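Local coordinates for bifunctional protein PutA (Bdellovibrio bacteriovorus, PDB 5UR2) that probably couples two steps of proline catabolism, flavin-dependent oxidation of proline and NAD-dependent oxidation of glutamate semialdehyde to glutamate, at residues E251-L256 against T295-R300. Residues are numbered along the deposited sequence; the frame is centred on the assembly and turned at random.
Sequences EVFTEL and TPFWVR. With P5F (N-propargylglycine-modified flavin adenine dinucleotide), chain F.
F253 and F297 meet where segment 251-256, a turn of helix 246-257, packs beside the residues leading into strand 298-302, and no hydrogen bond joins the two segments. The aromatic pair is an offset edge-to-face one: the rim of the F253 ring, led by CE2, is turned toward the face of F297, with the planes at 67° and the centroids 5.5 Å apart. The nearest atoms are F253 CE2 and F297 CD2, 3.7 Å from each other, and CD2 lies close to the plane of the F253 ring. F253 leaves the helix extended, CG trans to N (chi1 177°), its ring carried toward the barrel. F297 holds its CG between the backbone N and the carbonyl carbon (chi1 61°), which brings its ring up against F253. Phenylalanine suits both places: a long, flat, wholly apolar side chain that carries its ring to the one across from it. I270 of the neighbouring strand touches both rings, while L286 and A290 of helix 279-293 pack on F297, so the pair is buried in the layer between sheet and helices of the proline dehydrogenase TIM barrel. Further along, R300 lies against the modified flavin, its NH1 3.7 Å from C6 of P5F; D239 pairs with its charge in a salt bridge to NH1, and S196 OG is hydrogen-bonded to R300 NH2, a polar setting that suits a guanidinium. Thus the same segment, 295-300, turns an apolar ring to the helix layer and carries the guanidinium to the cofactor. Between the two segments, cohesion rests chiefly on dispersion and hydrophobic burial, with at most a weak edge-to-face electrostatic term.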
ATOM      1  N   GLU B 251      18.869 -40.104  25.325  1.00 20.84           N
ATOM      2  CA  GLU B 251      18.079 -41.265  25.725  1.00 25.63           C
ATOM      3  C   GLU B 251      18.546 -42.525  24.998  1.00 24.75           C
ATOM      4  O   GLU B 251      18.660 -43.595  25.602  1.00 26.99           O
ATOM      5  CB  GLU B 251      16.588 -41.015  25.462  1.00 19.94           C
ATOM      6  CG  GLU B 251      16.002 -39.947  26.361  1.00 23.47           C
ATOM      7  CD  GLU B 251      14.497 -39.887  26.310  1.00 23.81           C
ATOM      8  OE1 GLU B 251      13.865 -40.769  25.683  1.00 27.82           O
ATOM      9  OE2 GLU B 251      13.942 -38.949  26.902  1.00 28.66           O
ATOM     10  N   VAL B 252      18.820 -42.416  23.698  1.00 26.89           N
ATOM     11  CA  VAL B 252      19.310 -43.568  22.948  1.00 28.00           C
ATOM     12  C   VAL B 252      20.591 -44.097  23.581  1.00 25.57           C
ATOM     13  O   VAL B 252      20.724 -45.295  23.860  1.00 24.71           O
ATOM     14  CB  VAL B 252      19.509 -43.182  21.470  1.00 31.61           C
ATOM     15  CG1 VAL B 252      20.305 -44.226  20.720  1.00 20.35           C
ATOM     16  CG2 VAL B 252      18.155 -42.923  20.792  1.00 28.58           C
ATOM     17  N   PHE B 253      21.540 -43.195  23.846  1.00 24.09           N
ATOM     18  CA  PHE B 253      22.856 -43.590  24.339  1.00 25.59           C
ATOM     19  C   PHE B 253      22.785 -44.205  25.729  1.00 22.29           C
ATOM     20  O   PHE B 253      23.356 -45.274  25.981  1.00 24.17           O
ATOM     21  CB  PHE B 253      23.791 -42.382  24.340  1.00 22.16           C
ATOM     22  CG  PHE B 253      25.140 -42.671  24.905  1.00 24.14           C
ATOM     23  CD1 PHE B 253      26.105 -43.313  24.135  1.00 22.87           C
ATOM     24  CD2 PHE B 253      25.465 -42.271  26.200  1.00 24.33           C
ATOM     25  CE1 PHE B 253      27.373 -43.567  24.655  1.00 28.23           C
ATOM     26  CE2 PHE B 253      26.717 -42.527  26.721  1.00 23.71           C
ATOM     27  CZ  PHE B 253      27.673 -43.178  25.951  1.00 26.82           C
ATOM     28  N   THR B 254      22.132 -43.515  26.657  1.00 21.51           N
ATOM     29  CA  THR B 254      22.147 -43.965  28.042  1.00 23.57           C
ATOM     30  C   THR B 254      21.372 -45.269  28.210  1.00 24.55           C
ATOM     31  O   THR B 254      21.801 -46.152  28.955  1.00 25.84           O
ATOM     32  CB  THR B 254      21.597 -42.870  28.966  1.00 24.04           C
ATOM     33  OG1 THR B 254      20.325 -42.406  28.483  1.00 20.00           O
ATOM     34  CG2 THR B 254      22.569 -41.705  29.056  1.00 22.64           C
ATOM     35  N   GLU B 255      20.231 -45.412  27.531  1.00 22.97           N
ATOM     36  CA  GLU B 255      19.495 -46.666  27.635  1.00 29.70           C
ATOM     37  C   GLU B 255      20.291 -47.809  27.023  1.00 29.34           C
ATOM     38  O   GLU B 255      20.302 -48.923  27.559  1.00 29.16           O
ATOM     39  CB  GLU B 255      18.120 -46.543  26.972  1.00 30.98           C
ATOM     40  CG  GLU B 255      17.123 -45.603  27.697  1.00 26.57           C
ATOM     41  CD  GLU B 255      15.790 -45.492  26.939  1.00 25.26           C
ATOM     42  OE1 GLU B 255      15.530 -46.361  26.087  1.00 25.37           O
ATOM     43  OE2 GLU B 255      14.995 -44.570  27.196  1.00 29.96           O
ATOM     44  N   LEU B 256      20.975 -47.543  25.906  1.00 27.53           N
ATOM     45  CA  LEU B 256      21.730 -48.582  25.218  1.00 28.23           C
ATOM     46  C   LEU B 256      22.866 -49.119  26.091  1.00 33.29           C
ATOM     47  O   LEU B 256      22.999 -50.338  26.267  1.00 32.86           O
ATOM     48  CB  LEU B 256      22.258 -48.045  23.885  1.00 22.21           C
ATOM     49  CG  LEU B 256      22.859 -49.072  22.928  1.00 32.57           C
ATOM     50  CD1 LEU B 256      21.843 -50.175  22.590  1.00 30.98           C
ATOM     51  CD2 LEU B 256      23.343 -48.372  21.656  1.00 24.18           C
ATOM     52  N   THR B 295      29.562 -48.369  36.031  1.00 29.80           N
ATOM     53  CA  THR B 295      30.733 -48.512  35.213  1.00 30.08           C
ATOM     54  C   THR B 295      30.883 -47.176  34.496  1.00 30.96           C
ATOM     55  O   THR B 295      29.892 -46.653  33.964  1.00 27.53           O
ATOM     56  CB  THR B 295      30.616 -49.659  34.210  1.00 34.19           C
ATOM     57  OG1 THR B 295      30.520 -50.911  34.917  1.00 32.25           O
ATOM     58  CG2 THR B 295      31.798 -49.669  33.236  1.00 31.54           C
ATOM     59  N   PRO B 296      32.070 -46.593  34.484  1.00 29.50           N
ATOM     60  CA  PRO B 296      32.236 -45.304  33.811  1.00 28.75           C
ATOM     61  C   PRO B 296      32.032 -45.415  32.304  1.00 28.49           C
ATOM     62  O   PRO B 296      32.114 -46.486  31.699  1.00 29.23           O
ATOM     63  CB  PRO B 296      33.674 -44.902  34.156  1.00 27.20           C
ATOM     64  CG  PRO B 296      33.998 -45.717  35.420  1.00 27.51           C
ATOM     65  CD  PRO B 296      33.271 -47.005  35.236  1.00 25.60           C
ATOM     66  N   PHE B 297      31.704 -44.272  31.710  1.00 25.90           N
ATOM     67  CA  PHE B 297      31.798 -44.057  30.275  1.00 25.48           C
ATOM     68  C   PHE B 297      32.389 -42.665  30.070  1.00 26.55           C
ATOM     69  O   PHE B 297      32.638 -41.934  31.031  1.00 36.20           O
ATOM     70  CB  PHE B 297      30.430 -44.220  29.602  1.00 22.73           C
ATOM     71  CG  PHE B 297      29.409 -43.245  30.089  1.00 26.46           C
ATOM     72  CD1 PHE B 297      28.639 -43.524  31.206  1.00 25.61           C
ATOM     73  CD2 PHE B 297      29.227 -42.029  29.436  1.00 23.25           C
ATOM     74  CE1 PHE B 297      27.698 -42.610  31.658  1.00 28.05           C
ATOM     75  CE2 PHE B 297      28.292 -41.107  29.894  1.00 26.74           C
ATOM     76  CZ  PHE B 297      27.525 -41.397  31.003  1.00 25.14           C
ATOM     77  N   TRP B 298      32.577 -42.273  28.816  1.00 25.04           N
ATOM     78  CA  TRP B 298      33.279 -41.042  28.481  1.00 22.68           C
ATOM     79  C   TRP B 298      32.330 -39.962  27.962  1.00 25.60           C
ATOM     80  O   TRP B 298      31.327 -40.259  27.309  1.00 24.23           O
ATOM     81  CB  TRP B 298      34.355 -41.318  27.429  1.00 24.96           C
ATOM     82  CG  TRP B 298      35.518 -42.039  27.991  1.00 26.78           C
ATOM     83  CD1 TRP B 298      35.550 -43.336  28.396  1.00 23.92           C
ATOM     84  CD2 TRP B 298      36.828 -41.510  28.218  1.00 23.85           C
ATOM     85  NE1 TRP B 298      36.800 -43.653  28.860  1.00 27.11           N
ATOM     86  CE2 TRP B 298      37.606 -42.551  28.765  1.00 24.45           C
ATOM     87  CE3 TRP B 298      37.421 -40.260  28.012  1.00 26.24           C
ATOM     88  CZ2 TRP B 298      38.945 -42.383  29.113  1.00 31.39           C
ATOM     89  CZ3 TRP B 298      38.757 -40.095  28.358  1.00 32.91           C
ATOM     90  CH2 TRP B 298      39.502 -41.152  28.910  1.00 32.21           C
ATOM     91  N   VAL B 299      32.660 -38.703  28.263  1.00 21.73           N
ATOM     92  CA  VAL B 299      32.009 -37.543  27.673  1.00 21.21           C
ATOM     93  C   VAL B 299      33.050 -36.767  26.878  1.00 24.33           C
ATOM     94  O   VAL B 299      34.065 -36.329  27.433  1.00 25.73           O
ATOM     95  CB  VAL B 299      31.364 -36.639  28.730  1.00 26.29           C
ATOM     96  CG1 VAL B 299      30.844 -35.373  28.068  1.00 20.44           C
ATOM     97  CG2 VAL B 299      30.238 -37.361  29.409  1.00 23.91           C
ATOM     98  N   ARG B 300      32.821 -36.612  25.579  1.00 22.43           N
ATOM     99  CA  ARG B 300      33.676 -35.743  24.773  1.00 25.11           C
ATOM    100  C   ARG B 300      33.063 -34.351  24.795  1.00 26.21           C
ATOM    101  O   ARG B 300      32.015 -34.114  24.182  1.00 23.71           O
ATOM    102  CB  ARG B 300      33.816 -36.245  23.339  1.00 21.41           C
ATOM    103  CG  ARG B 300      34.627 -35.297  22.469  1.00 25.32           C
ATOM    104  CD  ARG B 300      34.415 -35.571  21.005  1.00 31.55           C
ATOM    105  NE  ARG B 300      34.908 -36.887  20.606  1.00 35.26           N
ATOM    106  CZ  ARG B 300      34.536 -37.490  19.481  1.00 41.75           C
ATOM    107  NH1 ARG B 300      33.658 -36.889  18.671  1.00 41.56           N
ATOM    108  NH2 ARG B 300      35.022 -38.684  19.177  1.00 43.13           N
TER
HETATM  109  PA  P5F F1001      36.663 -21.604  19.946  1.00 25.26           P
HETATM  110  O1A P5F F1001      37.291 -21.321  21.352  1.00 30.61           O
HETATM  111  O2A P5F F1001      36.904 -20.637  18.897  1.00 23.04           O
HETATM  112  O5B P5F F1001      35.160 -21.668  19.920  1.00 24.68           O
HETATM  113  C5B P5F F1001      34.348 -21.543  18.759  1.00 16.78           C
HETATM  114  C4B P5F F1001      32.928 -22.013  19.108  1.00 20.64           C
HETATM  115  O4B P5F F1001      32.216 -21.107  19.918  1.00 25.39           O
HETATM  116  C3B P5F F1001      32.000 -22.279  17.958  1.00 17.28           C
HETATM  117  O3B P5F F1001      32.252 -23.481  17.337  1.00 18.70           O
HETATM  118  C2B P5F F1001      30.674 -22.247  18.606  1.00 17.09           C
HETATM  119  O2B P5F F1001      30.432 -23.470  19.212  1.00 18.70           O
HETATM  120  C1B P5F F1001      30.844 -21.209  19.656  1.00 22.79           C
HETATM  121  N9A P5F F1001      30.370 -19.901  19.282  1.00 19.76           N
HETATM  122  C8A P5F F1001      30.763 -19.127  18.198  1.00 21.14           C
HETATM  123  N7A P5F F1001      30.091 -17.970  18.234  1.00 23.15           N
HETATM  124  C5A P5F F1001      29.248 -17.939  19.347  1.00 21.13           C
HETATM  125  C6A P5F F1001      28.327 -17.032  19.866  1.00 30.15           C
HETATM  126  N6A P5F F1001      28.101 -15.768  19.223  1.00 28.95           N
HETATM  127  N1A P5F F1001      27.634 -17.325  20.983  1.00 25.32           N
HETATM  128  C2A P5F F1001      27.816 -18.497  21.628  1.00 17.31           C
HETATM  129  N3A P5F F1001      28.688 -19.419  21.127  1.00 20.52           N
HETATM  130  C4A P5F F1001      29.408 -19.180  20.024  1.00 11.73           C
HETATM  131  N1  P5F F1001      30.693 -30.246  17.461  1.00 32.81           N
HETATM  132  C2  P5F F1001      29.369 -30.774  17.684  1.00 27.86           C
HETATM  133  O2  P5F F1001      28.330 -29.883  17.835  1.00 28.25           O
HETATM  134  N3  P5F F1001      29.138 -32.186  17.757  1.00 42.77           N
HETATM  135  C4  P5F F1001      30.187 -33.128  17.610  1.00 45.20           C
HETATM  136  O4  P5F F1001      29.890 -34.494  17.693  1.00 38.12           O
HETATM  137  C4X P5F F1001      31.584 -32.573  17.365  1.00 42.68           C
HETATM  138  N5  P5F F1001      32.715 -33.448  17.065  1.00 44.45           N
HETATM  139  C5X P5F F1001      34.055 -32.869  17.283  1.00 44.35           C
HETATM  140  C6  P5F F1001      35.220 -33.768  17.548  1.00 35.93           C
HETATM  141  C7  P5F F1001      36.490 -33.212  17.843  1.00 36.35           C
HETATM  142  C7M P5F F1001      37.660 -34.134  18.111  1.00 38.53           C
HETATM  143  C8  P5F F1001      36.666 -31.796  17.893  1.00 37.04           C
HETATM  144  C8M P5F F1001      38.001 -31.170  18.208  1.00 35.48           C
HETATM  145  C9  P5F F1001      35.568 -30.938  17.646  1.00 44.42           C
HETATM  146  C9A P5F F1001      34.231 -31.515  17.331  1.00 44.53           C
HETATM  147  N10 P5F F1001      33.092 -30.624  17.099  1.00 42.88           N
HETATM  148  C10 P5F F1001      31.785 -31.186  17.299  1.00 37.02           C
HETATM  149  C1' P5F F1001      33.244 -29.167  16.861  1.00 45.64           C
HETATM  150  C2' P5F F1001      33.385 -28.372  18.160  1.00 38.89           C
HETATM  151  O2' P5F F1001      32.185 -28.415  18.832  1.00 37.21           O
HETATM  152  C3' P5F F1001      33.812 -26.914  17.981  1.00 40.40           C
HETATM  153  O3' P5F F1001      32.841 -26.260  17.254  1.00 41.32           O
HETATM  154  C4' P5F F1001      35.139 -26.714  17.262  1.00 38.78           C
HETATM  155  O4' P5F F1001      35.919 -27.829  17.524  1.00 37.99           O
HETATM  156  C5' P5F F1001      35.858 -25.384  17.560  1.00 38.49           C
HETATM  157  O5' P5F F1001      35.782 -24.982  18.913  1.00 40.31           O
HETATM  158  P   P5F F1001      36.996 -24.332  19.771  1.00 31.20           P
HETATM  159  O1P P5F F1001      37.005 -24.566  21.330  1.00 39.18           O
HETATM  160  O2P P5F F1001      38.231 -24.850  18.942  1.00 31.65           O
HETATM  161  O3P P5F F1001      37.080 -22.805  19.173  1.00 26.14           O
HETATM  162  C21 P5F F1001      31.794 -34.217  14.739  1.00 57.11           C
HETATM  163  C22 P5F F1001      32.290 -33.930  15.962  1.00 60.85           C
HETATM  164  C23 P5F F1001      30.414 -34.874  14.568  1.00 57.60           C